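Local coordinates for hypothetical protein, similar to alpha-acetolactate decarboxylase (Staphylococcus aureus subsp. aureus, PDB 1XV2) that probably decarboxylates alpha-acetolactate to acetoin at a zinc site, as alpha-acetolactate decarboxylases do, though its own activity is unproven, at residues 123-128 with 186-192; 48-52 with 177-181; 36-40 with 158-162; 138-144 with 232-236. All blocks are in the same frame, centred on the assembly; numbering follows the deposited sequence.

Contact 1 of 4, residues 123-128 with 186-192. With ZN (zinc ion), chain E.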
loop_
_atom_site.group_PDB
_atom_site.type_symbol
_atom_site.label_atom_id
_atom_site.label_comp_id
_atom_site.label_asym_id
_atom_site.label_seq_id
_atom_site.Cartn_x
_atom_site.Cartn_y
_atom_site.Cartn_z
ATOM N N HIS A 123 -30.113 15.932 0.882
ATOM C CA HIS A 123 -30.017 15.109 2.078
ATOM C C HIS A 123 -28.556 14.809 2.414
ATOM O O HIS A 123 -27.744 14.573 1.527
ATOM C CB HIS A 123 -30.787 13.802 1.856
ATOM C CG HIS A 123 -30.702 12.842 3.002
ATOM N ND1 HIS A 123 -31.107 13.166 4.280
ATOM C CD2 HIS A 123 -30.278 11.557 3.058
ATOM C CE1 HIS A 123 -30.935 12.122 5.072
ATOM N NE2 HIS A 123 -30.434 11.133 4.355
HETATM N N MSE A 124 -28.226 14.838 3.699
HETATM C CA MSE A 124 -26.870 14.547 4.151
HETATM C C MSE A 124 -26.988 13.727 5.428
HETATM O O MSE A 124 -27.731 14.087 6.338
HETATM C CB MSE A 124 -26.093 15.851 4.409
HETATM C CG MSE A 124 -24.647 15.663 4.872
HETATM SE SE MSE A 124 -23.530 14.575 3.721
HETATM C CE MSE A 124 -23.425 15.738 2.180
ATOM N N HIS A 125 -26.261 12.617 5.477
ATOM C CA HIS A 125 -26.283 11.718 6.624
ATOM C C HIS A 125 -24.848 11.359 7.009
ATOM O O HIS A 125 -24.135 10.732 6.232
ATOM C CB HIS A 125 -27.071 10.453 6.255
ATOM C CG HIS A 125 -27.168 9.443 7.356
ATOM N ND1 HIS A 125 -27.867 8.263 7.220
ATOM C CD2 HIS A 125 -26.650 9.430 8.607
ATOM C CE1 HIS A 125 -27.776 7.567 8.339
ATOM N NE2 HIS A 125 -27.043 8.252 9.196
ATOM N N VAL A 126 -24.430 11.757 8.208
ATOM C CA VAL A 126 -23.074 11.473 8.671
ATOM C C VAL A 126 -23.048 10.881 10.071
ATOM O O VAL A 126 -24.055 10.876 10.783
ATOM C CB VAL A 126 -22.204 12.758 8.735
ATOM C CG1 VAL A 126 -22.197 13.469 7.394
ATOM C CG2 VAL A 126 -22.724 13.684 9.828
ATOM N N ARG A 127 -21.879 10.383 10.456
ATOM C CA ARG A 127 -21.678 9.853 11.790
ATOM C C ARG A 127 -20.455 10.570 12.339
ATOM O O ARG A 127 -19.635 11.090 11.576
ATOM C CB ARG A 127 -21.451 8.330 11.775
ATOM C CG ARG A 127 -20.193 7.837 11.064
ATOM C CD ARG A 127 -18.939 7.882 11.946
ATOM N NE ARG A 127 -17.747 7.449 11.210
ATOM C CZ ARG A 127 -17.481 6.191 10.871
ATOM N NH1 ARG A 127 -18.314 5.213 11.205
ATOM N NH2 ARG A 127 -16.388 5.910 10.170
HETATM N N MSE A 128 -20.358 10.637 13.660
HETATM C CA MSE A 128 -19.216 11.261 14.310
HETATM C C MSE A 128 -18.658 10.179 15.220
HETATM O O MSE A 128 -19.214 9.902 16.286
HETATM C CB MSE A 128 -19.650 12.482 15.126
HETATM C CG MSE A 128 -20.324 13.582 14.310
HETATM SE SE MSE A 128 -22.242 13.351 14.156
HETATM C CE MSE A 128 -22.792 14.245 15.785
ATOM N N TYR A 186 -21.369 21.825 11.112
ATOM C CA TYR A 186 -21.885 20.465 11.002
ATOM C C TYR A 186 -21.020 19.662 10.042
ATOM O O TYR A 186 -20.581 20.179 9.018
ATOM C CB TYR A 186 -23.326 20.505 10.477
ATOM C CG TYR A 186 -23.841 19.181 9.952
ATOM C CD1 TYR A 186 -24.398 18.233 10.811
ATOM C CD2 TYR A 186 -23.755 18.869 8.595
ATOM C CE1 TYR A 186 -24.859 17.004 10.331
ATOM C CE2 TYR A 186 -24.211 17.642 8.104
ATOM C CZ TYR A 186 -24.762 16.719 8.978
ATOM O OH TYR A 186 -25.230 15.517 8.498
ATOM N N GLY A 187 -20.785 18.396 10.366
ATOM C CA GLY A 187 -19.980 17.567 9.489
ATOM C C GLY A 187 -19.700 16.194 10.059
ATOM O O GLY A 187 -20.148 15.867 11.157
ATOM N N GLY A 188 -18.955 15.389 9.306
ATOM C CA GLY A 188 -18.620 14.053 9.759
ATOM C C GLY A 188 -18.299 13.094 8.627
ATOM O O GLY A 188 -18.023 13.506 7.501
ATOM N N HIS A 189 -18.321 11.804 8.948
ATOM C CA HIS A 189 -18.056 10.736 7.989
ATOM C C HIS A 189 -19.385 10.466 7.278
ATOM O O HIS A 189 -20.364 10.093 7.920
ATOM C CB HIS A 189 -17.592 9.487 8.744
ATOM C CG HIS A 189 -17.396 8.283 7.876
ATOM N ND1 HIS A 189 -16.200 8.000 7.252
ATOM C CD2 HIS A 189 -18.235 7.270 7.554
ATOM C CE1 HIS A 189 -16.308 6.862 6.590
ATOM N NE2 HIS A 189 -17.535 6.399 6.755
ATOM N N VAL A 190 -19.416 10.664 5.962
ATOM C CA VAL A 190 -20.641 10.473 5.185
ATOM C C VAL A 190 -21.091 9.018 5.059
ATOM O O VAL A 190 -20.322 8.152 4.636
ATOM C CB VAL A 190 -20.488 11.059 3.760
ATOM C CG1 VAL A 190 -21.756 10.797 2.941
ATOM C CG2 VAL A 190 -20.218 12.555 3.846
ATOM N N LEU A 191 -22.344 8.767 5.431
ATOM C CA LEU A 191 -22.937 7.434 5.353
ATOM C C LEU A 191 -23.896 7.394 4.173
ATOM O O LEU A 191 -24.103 6.349 3.560
ATOM C CB LEU A 191 -23.714 7.107 6.632
ATOM C CG LEU A 191 -22.925 6.972 7.933
ATOM C CD1 LEU A 191 -23.884 6.658 9.078
ATOM C CD2 LEU A 191 -21.884 5.870 7.787
ATOM N N ASP A 192 -24.481 8.544 3.861
ATOM C CA ASP A 192 -25.424 8.642 2.757
ATOM C C ASP A 192 -25.681 10.112 2.443
ATOM O O ASP A 192 -25.476 10.982 3.297
ATOM C CB ASP A 192 -26.731 7.930 3.136
ATOM C CG ASP A 192 -27.739 7.886 2.000
ATOM O OD1 ASP A 192 -27.331 7.861 0.819
ATOM O OD2 ASP A 192 -28.951 7.854 2.295
HETATM ZN ZN ZN E . -14.041 8.339 7.994
HETATM O O HOH W 1 -29.769 8.090 5.148
HETATM O O HOH W 2 -14.399 8.146 10.388
HETATM O O HOH W 3 -13.400 6.172 9.078
HETATM O O HOH W 4 -12.091 8.115 9.508
#

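Contact 2 of 4, residues 48-52 with 177-181. With ZN (zinc ion), chain E.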
loop_
_atom_site.group_PDB
_atom_site.type_symbol
_atom_site.label_atom_id
_atom_site.label_comp_id
_atom_site.label_asym_id
_atom_site.label_seq_id
_atom_site.Cartn_x
_atom_site.Cartn_y
_atom_site.Cartn_z
ATOM N N GLU A 48 -14.260 13.219 13.624
ATOM C CA GLU A 48 -14.010 13.208 12.196
ATOM C C GLU A 48 -13.202 14.415 11.762
ATOM O O GLU A 48 -13.608 15.552 11.994
ATOM C CB GLU A 48 -15.348 13.229 11.460
ATOM C CG GLU A 48 -16.354 12.210 11.966
ATOM C CD GLU A 48 -15.904 10.786 11.715
ATOM O OE1 GLU A 48 -14.967 10.603 10.910
ATOM O OE2 GLU A 48 -16.492 9.856 12.311
ATOM N N VAL A 49 -12.064 14.170 11.121
ATOM C CA VAL A 49 -11.236 15.262 10.639
ATOM C C VAL A 49 -11.485 15.466 9.150
ATOM O O VAL A 49 -11.518 14.507 8.383
ATOM C CB VAL A 49 -9.732 14.973 10.844
ATOM C CG1 VAL A 49 -8.899 16.111 10.272
ATOM C CG2 VAL A 49 -9.436 14.794 12.325
ATOM N N ILE A 50 -11.684 16.715 8.749
ATOM C CA ILE A 50 -11.886 17.033 7.343
ATOM C C ILE A 50 -10.850 18.079 6.946
ATOM O O ILE A 50 -10.828 19.179 7.502
ATOM C CB ILE A 50 -13.291 17.634 7.054
ATOM C CG1 ILE A 50 -14.395 16.709 7.564
ATOM C CG2 ILE A 50 -13.455 17.853 5.555
ATOM C CD1 ILE A 50 -14.678 16.846 9.048
ATOM N N PHE A 51 -9.975 17.727 6.010
ATOM C CA PHE A 51 -8.968 18.666 5.530
ATOM C C PHE A 51 -9.606 19.368 4.338
ATOM O O PHE A 51 -9.862 18.747 3.307
ATOM C CB PHE A 51 -7.699 17.933 5.094
ATOM C CG PHE A 51 -6.931 17.311 6.233
ATOM C CD1 PHE A 51 -6.433 18.098 7.267
ATOM C CD2 PHE A 51 -6.695 15.941 6.262
ATOM C CE1 PHE A 51 -5.709 17.530 8.316
ATOM C CE2 PHE A 51 -5.971 15.363 7.309
ATOM C CZ PHE A 51 -5.479 16.160 8.336
ATOM N N LEU A 52 -9.877 20.660 4.491
ATOM C CA LEU A 52 -10.519 21.429 3.433
ATOM C C LEU A 52 -9.850 22.781 3.216
ATOM O O LEU A 52 -9.776 23.601 4.130
ATOM C CB LEU A 52 -11.995 21.629 3.779
ATOM C CG LEU A 52 -12.888 22.224 2.691
ATOM C CD1 LEU A 52 -12.896 21.308 1.474
ATOM C CD2 LEU A 52 -14.296 22.404 3.242
ATOM N N ILE A 177 -15.494 9.175 2.300
ATOM C CA ILE A 177 -15.715 10.612 2.256
ATOM C C ILE A 177 -16.250 11.234 3.535
ATOM O O ILE A 177 -17.030 10.620 4.266
ATOM C CB ILE A 177 -16.710 10.961 1.134
ATOM C CG1 ILE A 177 -17.943 10.059 1.247
ATOM C CG2 ILE A 177 -16.054 10.786 -0.229
ATOM C CD1 ILE A 177 -19.076 10.428 0.308
ATOM N N HIS A 178 -15.830 12.469 3.780
ATOM C CA HIS A 178 -16.271 13.231 4.941
ATOM C C HIS A 178 -16.932 14.496 4.412
ATOM O O HIS A 178 -16.686 14.897 3.276
ATOM C CB HIS A 178 -15.088 13.612 5.837
ATOM C CG HIS A 178 -14.544 12.473 6.643
ATOM N ND1 HIS A 178 -13.537 12.636 7.572
ATOM C CD2 HIS A 178 -14.867 11.159 6.666
ATOM C CE1 HIS A 178 -13.265 11.470 8.132
ATOM N NE2 HIS A 178 -14.057 10.558 7.600
ATOM N N PHE A 179 -17.757 15.123 5.243
ATOM C CA PHE A 179 -18.465 16.336 4.855
ATOM C C PHE A 179 -18.261 17.467 5.859
ATOM O O PHE A 179 -18.062 17.231 7.049
ATOM C CB PHE A 179 -19.965 16.035 4.736
ATOM C CG PHE A 179 -20.808 17.239 4.413
ATOM C CD1 PHE A 179 -20.883 17.724 3.111
ATOM C CD2 PHE A 179 -21.528 17.887 5.413
ATOM C CE1 PHE A 179 -21.670 18.840 2.805
ATOM C CE2 PHE A 179 -22.316 19.002 5.122
ATOM C CZ PHE A 179 -22.386 19.479 3.811
ATOM N N ALA A 180 -18.313 18.696 5.356
ATOM C CA ALA A 180 -18.194 19.896 6.176
ATOM C C ALA A 180 -19.074 20.950 5.514
ATOM O O ALA A 180 -18.885 21.278 4.341
ATOM C CB ALA A 180 -16.740 20.381 6.241
ATOM N N ASP A 181 -20.043 21.468 6.262
ATOM C CA ASP A 181 -20.946 22.472 5.721
ATOM C C ASP A 181 -20.286 23.848 5.707
ATOM O O ASP A 181 -19.374 24.120 6.491
ATOM C CB ASP A 181 -22.259 22.495 6.523
ATOM C CG ASP A 181 -22.140 23.236 7.850
ATOM O OD1 ASP A 181 -21.056 23.204 8.478
ATOM O OD2 ASP A 181 -23.156 23.838 8.272
HETATM ZN ZN ZN E . -14.041 8.339 7.994
HETATM O O HOH W 2 -14.399 8.146 10.388
HETATM O O HOH W 3 -13.400 6.172 9.078
HETATM O O HOH W 4 -12.091 8.115 9.508
#

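Contact 3 of 4, residues 36-40 with 158-162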
loop_
_atom_site.group_PDB
_atom_site.type_symbol
_atom_site.label_atom_id
_atom_site.label_comp_id
_atom_site.label_asym_id
_atom_site.label_seq_id
_atom_site.Cartn_x
_atom_site.Cartn_y
_atom_site.Cartn_z
ATOM N N ASN A 36 -3.783 19.525 1.359
ATOM C CA ASN A 36 -4.764 20.539 1.724
ATOM C C ASN A 36 -6.191 19.995 1.664
ATOM O O ASN A 36 -7.150 20.701 1.981
ATOM C CB ASN A 36 -4.646 21.744 0.793
ATOM C CG ASN A 36 -4.621 21.346 -0.667
ATOM O OD1 ASN A 36 -5.431 20.538 -1.119
ATOM N ND2 ASN A 36 -3.690 21.921 -1.419
ATOM N N LEU A 37 -6.326 18.739 1.251
ATOM C CA LEU A 37 -7.632 18.102 1.160
ATOM C C LEU A 37 -7.534 16.650 1.600
ATOM O O LEU A 37 -6.694 15.899 1.105
ATOM C CB LEU A 37 -8.162 18.174 -0.276
ATOM C CG LEU A 37 -9.496 17.474 -0.557
ATOM C CD1 LEU A 37 -10.193 18.155 -1.721
ATOM C CD2 LEU A 37 -9.259 16.000 -0.847
ATOM N N GLY A 38 -8.398 16.257 2.534
ATOM C CA GLY A 38 -8.365 14.890 3.014
ATOM C C GLY A 38 -9.279 14.606 4.190
ATOM O O GLY A 38 -10.141 15.410 4.549
ATOM N N ILE A 39 -9.067 13.449 4.798
ATOM C CA ILE A 39 -9.870 13.005 5.922
ATOM C C ILE A 39 -8.983 12.339 6.964
ATOM O O ILE A 39 -7.880 11.890 6.658
ATOM C CB ILE A 39 -10.910 11.977 5.459
ATOM C CG1 ILE A 39 -10.188 10.754 4.882
ATOM C CG2 ILE A 39 -11.811 12.590 4.402
ATOM C CD1 ILE A 39 -11.103 9.718 4.283
ATOM N N ALA A 40 -9.482 12.259 8.191
ATOM C CA ALA A 40 -8.742 11.632 9.277
ATOM C C ALA A 40 -9.592 11.600 10.539
ATOM O O ALA A 40 -10.810 11.776 10.496
ATOM C CB ALA A 40 -7.439 12.400 9.541
ATOM N N ILE A 158 -18.006 17.790 0.237
ATOM C CA ILE A 158 -17.656 16.422 0.575
ATOM C C ILE A 158 -16.265 16.218 -0.000
ATOM O O ILE A 158 -16.003 16.601 -1.138
ATOM C CB ILE A 158 -18.575 15.384 -0.110
ATOM C CG1 ILE A 158 -19.983 15.422 0.490
ATOM C CG2 ILE A 158 -17.960 13.996 0.016
ATOM C CD1 ILE A 158 -20.939 14.430 -0.153
ATOM N N VAL A 159 -15.375 15.628 0.783
ATOM C CA VAL A 159 -14.027 15.346 0.310
ATOM C C VAL A 159 -13.730 13.915 0.711
ATOM O O VAL A 159 -14.213 13.435 1.738
ATOM C CB VAL A 159 -12.964 16.296 0.933
ATOM C CG1 VAL A 159 -13.296 17.740 0.591
ATOM C CG2 VAL A 159 -12.887 16.099 2.438
ATOM N N GLY A 160 -12.955 13.223 -0.110
ATOM C CA GLY A 160 -12.629 11.850 0.200
ATOM C C GLY A 160 -11.725 11.214 -0.827
ATOM O O GLY A 160 -11.173 11.890 -1.697
ATOM N N PHE A 161 -11.590 9.898 -0.735
ATOM C CA PHE A 161 -10.730 9.160 -1.640
ATOM C C PHE A 161 -11.331 7.827 -2.035
ATOM O O PHE A 161 -12.131 7.246 -1.303
ATOM C CB PHE A 161 -9.384 8.894 -0.968
ATOM C CG PHE A 161 -8.681 10.131 -0.522
ATOM C CD1 PHE A 161 -7.995 10.923 -1.436
ATOM C CD2 PHE A 161 -8.713 10.516 0.815
ATOM C CE1 PHE A 161 -7.347 12.087 -1.025
ATOM C CE2 PHE A 161 -8.072 11.676 1.236
ATOM C CZ PHE A 161 -7.386 12.464 0.315
ATOM N N PHE A 162 -10.925 7.346 -3.200
ATOM C CA PHE A 162 -11.374 6.057 -3.687
ATOM C C PHE A 162 -10.160 5.147 -3.610
ATOM O O PHE A 162 -9.072 5.512 -4.063
ATOM C CB PHE A 162 -11.843 6.148 -5.138
ATOM C CG PHE A 162 -12.241 4.822 -5.722
ATOM C CD1 PHE A 162 -13.497 4.280 -5.458
ATOM C CD2 PHE A 162 -11.349 4.099 -6.504
ATOM C CE1 PHE A 162 -13.861 3.035 -5.965
ATOM C CE2 PHE A 162 -11.702 2.851 -7.016
ATOM C CZ PHE A 162 -12.963 2.318 -6.744
#

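Contact 4 of 4, residues 138-144 with 232-236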
loop_
_atom_site.group_PDB
_atom_site.type_symbol
_atom_site.label_atom_id
_atom_site.label_comp_id
_atom_site.label_asym_id
_atom_site.label_seq_id
_atom_site.Cartn_x
_atom_site.Cartn_y
_atom_site.Cartn_z
ATOM N N ARG A 138 -11.078 -2.794 19.519
ATOM C CA ARG A 138 -11.268 -2.739 18.074
ATOM C C ARG A 138 -12.238 -1.599 17.761
ATOM O O ARG A 138 -13.256 -1.434 18.431
ATOM C CB ARG A 138 -11.805 -4.077 17.561
ATOM C CG ARG A 138 -10.888 -5.255 17.876
ATOM C CD ARG A 138 -11.367 -6.531 17.208
ATOM N NE ARG A 138 -11.236 -6.465 15.756
ATOM C CZ ARG A 138 -10.077 -6.504 15.106
ATOM N NH1 ARG A 138 -8.936 -6.614 15.773
ATOM N NH2 ARG A 138 -10.058 -6.426 13.784
ATOM N N LEU A 139 -11.909 -0.815 16.743
ATOM C CA LEU A 139 -12.715 0.340 16.357
ATOM C C LEU A 139 -14.181 0.040 16.043
ATOM O O LEU A 139 -15.028 0.937 16.086
ATOM C CB LEU A 139 -12.064 1.042 15.165
ATOM C CG LEU A 139 -12.592 2.439 14.843
ATOM C CD1 LEU A 139 -12.511 3.316 16.085
ATOM C CD2 LEU A 139 -11.783 3.043 13.710
ATOM N N ILE A 140 -14.484 -1.216 15.731
ATOM C CA ILE A 140 -15.854 -1.602 15.412
ATOM C C ILE A 140 -16.783 -1.320 16.592
ATOM O O ILE A 140 -17.977 -1.061 16.410
ATOM C CB ILE A 140 -15.939 -3.105 15.044
ATOM C CG1 ILE A 140 -17.358 -3.458 14.596
ATOM C CG2 ILE A 140 -15.527 -3.963 16.234
ATOM C CD1 ILE A 140 -17.821 -2.696 13.368
ATOM N N ASP A 141 -16.227 -1.361 17.799
ATOM C CA ASP A 141 -17.007 -1.120 19.008
ATOM C C ASP A 141 -17.460 0.330 19.083
ATOM O O ASP A 141 -18.521 0.629 19.624
ATOM C CB ASP A 141 -16.194 -1.469 20.261
ATOM C CG ASP A 141 -15.760 -2.925 20.292
ATOM O OD1 ASP A 141 -16.587 -3.804 19.970
ATOM O OD2 ASP A 141 -14.592 -3.190 20.650
ATOM N N SER A 142 -16.647 1.231 18.544
ATOM C CA SER A 142 -16.988 2.647 18.550
ATOM C C SER A 142 -18.084 2.903 17.529
ATOM O O SER A 142 -19.075 3.578 17.819
ATOM C CB SER A 142 -15.761 3.490 18.217
ATOM O OG SER A 142 -14.763 3.327 19.209
ATOM N N ALA A 143 -17.906 2.342 16.337
ATOM C CA ALA A 143 -18.869 2.508 15.258
ATOM C C ALA A 143 -20.269 2.023 15.641
ATOM O O ALA A 143 -21.268 2.597 15.214
ATOM C CB ALA A 143 -18.383 1.771 14.015
ATOM N N ARG A 144 -20.338 0.972 16.449
ATOM C CA ARG A 144 -21.623 0.419 16.861
ATOM C C ARG A 144 -22.378 1.259 17.889
ATOM O O ARG A 144 -23.515 0.940 18.240
ATOM C CB ARG A 144 -21.430 -1.006 17.381
ATOM C CG ARG A 144 -21.154 -2.010 16.275
ATOM C CD ARG A 144 -20.711 -3.355 16.820
ATOM N NE ARG A 144 -20.524 -4.326 15.747
ATOM C CZ ARG A 144 -19.896 -5.489 15.890
ATOM N NH1 ARG A 144 -19.388 -5.829 17.067
ATOM N NH2 ARG A 144 -19.773 -6.309 14.855
ATOM N N GLU A 232 -15.498 -6.077 9.249
ATOM C CA GLU A 232 -15.750 -4.988 10.183
ATOM C C GLU A 232 -15.730 -3.635 9.475
ATOM O O GLU A 232 -16.543 -2.758 9.776
ATOM C CB GLU A 232 -14.715 -5.002 11.313
ATOM C CG GLU A 232 -14.629 -6.326 12.062
ATOM C CD GLU A 232 -13.862 -6.215 13.369
ATOM O OE1 GLU A 232 -12.790 -5.575 13.385
ATOM O OE2 GLU A 232 -14.330 -6.780 14.379
ATOM N N ILE A 233 -14.804 -3.469 8.535
ATOM C CA ILE A 233 -14.691 -2.223 7.788
ATOM C C ILE A 233 -15.979 -1.937 7.016
ATOM O O ILE A 233 -16.392 -0.784 6.881
ATOM C CB ILE A 233 -13.509 -2.270 6.792
ATOM C CG1 ILE A 233 -12.182 -2.264 7.556
ATOM C CG2 ILE A 233 -13.576 -1.080 5.839
ATOM C CD1 ILE A 233 -10.959 -2.423 6.667
ATOM N N ARG A 234 -16.611 -2.994 6.517
ATOM C CA ARG A 234 -17.848 -2.859 5.754
ATOM C C ARG A 234 -19.043 -2.528 6.651
ATOM O O ARG A 234 -20.007 -1.908 6.205
ATOM C CB ARG A 234 -18.108 -4.146 4.966
ATOM C CG ARG A 234 -17.059 -4.398 3.884
ATOM C CD ARG A 234 -16.972 -5.864 3.497
ATOM N NE ARG A 234 -15.889 -6.100 2.542
ATOM C CZ ARG A 234 -15.455 -7.304 2.182
ATOM N NH1 ARG A 234 -16.008 -8.396 2.696
ATOM N NH2 ARG A 234 -14.464 -7.417 1.305
ATOM N N GLU A 235 -18.971 -2.929 7.917
ATOM C CA GLU A 235 -20.052 -2.652 8.855
ATOM C C GLU A 235 -19.878 -1.272 9.481
ATOM O O GLU A 235 -20.850 -0.543 9.690
ATOM C CB GLU A 235 -20.073 -3.699 9.974
ATOM C CG GLU A 235 -21.246 -3.538 10.940
ATOM C CD GLU A 235 -21.089 -4.356 12.212
ATOM O OE1 GLU A 235 -20.711 -5.543 12.119
ATOM O OE2 GLU A 235 -21.354 -3.813 13.307
ATOM N N ALA A 236 -18.629 -0.920 9.764
ATOM C CA ALA A 236 -18.293 0.348 10.404
ATOM C C ALA A 236 -18.393 1.607 9.546
ATOM O O ALA A 236 -18.951 2.612 9.982
ATOM C CB ALA A 236 -16.895 0.255 11.004
HETATM O O HOH W 5 -12.817 -3.056 14.420
#

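Contact 1 of 4, residues 123-128 with 186-192
The guanidinium of Arg127 lies flat on the imidazole of His189, centres 3.9 Å apart and planes at 25°, with NH2 over the middle of the ring. At the edge of that ring lies Leu191 CD2, and ND1 binds the zinc ion at 2.3 Å. Arg127 reaches this place because its chain folds back at chi2 (84°); NH2 also donates to a zinc-bound water, while NE and NH1 turn to Glu48 and Gln146. Further along, Leu191 CB sits over a face of the His125 ring, 4.2 Å from its centroid, a CH-pi contact. A water at the edge of the His123 ring joins His123 NE2, His125 ND1 and Asp192 OD2. On the other side of the sheet Tyr186 meets Met124 CG with its ring edge and touches Val126 CG2 through OH (3.4 Å), its hydroxyl hydrogen-bonding to Glu149 O. Between the strands, Arg127 and His189 exchange two backbone bonds. His125 O takes both Leu191 N at 2.8 Å and Asp192 N at 3.2 Å, since the register slips by one residue there. Two residues facing one is a classic beta bulge, here in an antiparallel sheet that, two residues further on from His125, presents His189 to the zinc site.

Contact 2 of 4, residues 48-52 with 177-181
This contact belongs to the zinc site: strand 48-52 of one sheet passes steeply over strand 177-181 of another, and His178, a zinc ligand, fills the space between. Its ring is held at both nitrogens. NE2 binds the metal, and ND1 donates to Val49 O at 2.9 Å. The carbonyl oxygen lies close to the ring plane, but the donor stands 45° above the plane of the carbonyl. The bond to Val49 O is consistent with a proton on ND1 and a lone pair on NE2 for the metal; bond and metal together fix the rotation of the ring. The ring is sent to this side by chi1 of -75°, which sets CG opposite the carbonyl carbon and beside the backbone N.

Glu48 crosses the far end of the imidazole, its carboxylate turned 84° against the ring and OE1 3.4 Å from His178 CE1. OE1 accepts from a zinc-bound water at 2.6 Å, a second-shell link to the metal; OE2 is taken by Met129 N and Arg127. At the CB end of the ring, near its plane, Ile50 CG1 rests on His178 CB (3.6 Å), and Ile50 CG2 meets Ala180 CB at 4.2 Å. Such a histidine, metal on one nitrogen and a backbone carbonyl on the other, is characteristic of protein zinc sites; His176 and His189 complete the protein ligands.

Contact 3 of 4, residues 36-40 with 158-162
Val159 rises from strand 158-162 as a knob between Leu37 and Ile39, whose side chains flank Gly38 on the crossing strand. Its two methyls part company: CG1 goes to Leu37 CD1 at 3.9 Å, whereas CG2 settles over the backbone, 3.5 Å from Gly38 O, and also brushes Ile39 CG2. With chi1 at -59°, CG1 stands opposite the carbonyl carbon, and this rotation divides the methyls between the two neighbours. Leu37 and Ile39 each lie alongside the valine, running the opposite way.

The second bump is the ring of Phe161. It reaches in at Gly38, where CE2 comes to 3.7 Å from Gly38 CA, in the dip between Leu37 and Ile39. The rim carbon CZ points at Leu37 O (3.6 Å), which lies near the plane of the ring at its edge. Leu37 CD2 and Ile39 CD1 touch different atoms of the same ring: Leu37 CD2 is 4.2 Å from Phe161 CZ and Ile39 CD1 4.3 Å from Phe161 CD2. Between Val159 and Phe161 the chain is again a glycine, and Ile39 CG2 leans toward Gly160 CA and Val159 O. Gly38 and Gly160 are the closest pair of CA atoms where the strands cross at 80°, their axes 5.8 Å apart.

Val159 goes on to touch Ile50 and Leu52, and Ile39 touches the zinc ligands His176 and His178. No hydrogen bond joins the two segments: the sheets meet here through buried aliphatic and aromatic carbon, which implies an association resting on close fit and exclusion of water, with an apolar wall beside the metal site.

Contact 4 of 4, residues 138-144 with 232-236
The short helical turn 140-143 and the last turn of helix 229-236 come closest at Ala143 and Ala236, whose CA atoms are 5.3 Å apart. The small methyls permit this approach, Ala143 CB touching Ala236 CB at 3.7 Å, and Ile140 CD1 adds to the same apolar patch at 3.9 Å from Ala236 CB. Two salt bridges stand to either side of Ile140.

At one, Arg138 grips Glu232 side-on, NE and NH2 both reaching OE1, at 3.0 and 2.9 Å. NE meets OE1 on the syn side, whereas NH2 comes from 43° above the carboxylate plane; the planes are 36° apart. The bend of Arg138 at chi3 (68°) turns its guanidinium to the acid, and NH1 bonds to Asp225 O. A water donates to Glu232 OE1 and accepts from Ile140 N, linking the carboxylate to the backbone at Ile140.

At the other, Arg144 and Glu235 pair more evenly: NE to OE2 at 2.6 Å, NH2 to OE1 at 3.0 Å, both nearly straight and syn, with the two planes nearly coplanar. One face of this guanidinium lies on Ile140 CG1, 3.4 Å from its plane. Two short helical segments thus meet through a small apolar patch flanked by two arginine-glutamate salt bridges, joining the C-terminal helix to turn 140-143; Ala236 O accepts from Arg127, the arginine stacked on the zinc ligand His189.

Overall arrangement
Contacts 1 and 2 meet at the zinc ion, their centres about 9 Å apart: strands 174-181 and 187-195 are sheet neighbours, and the three metal-bound waters belong to both. Contact 3 lies about 7 Å from contact 2, centre to centre; strands 37-42 and 48-52 are paired in one sheet (Phe51 N to Gly38 O, 2.7 Å) and cross the paired strands 154-163 and 174-181 of the other. Contact 4, about 20 Å from contact 3 between centres, touches contact 1 where Arg127 NH1 meets Ala236 O at 2.9 Å. One sheet supplies the three histidines; the other brings Glu48 and Ile39 up to the site, and the C-terminal helix reaches it through Arg127, the Ala236 side chain about 9 Å from the zinc ion.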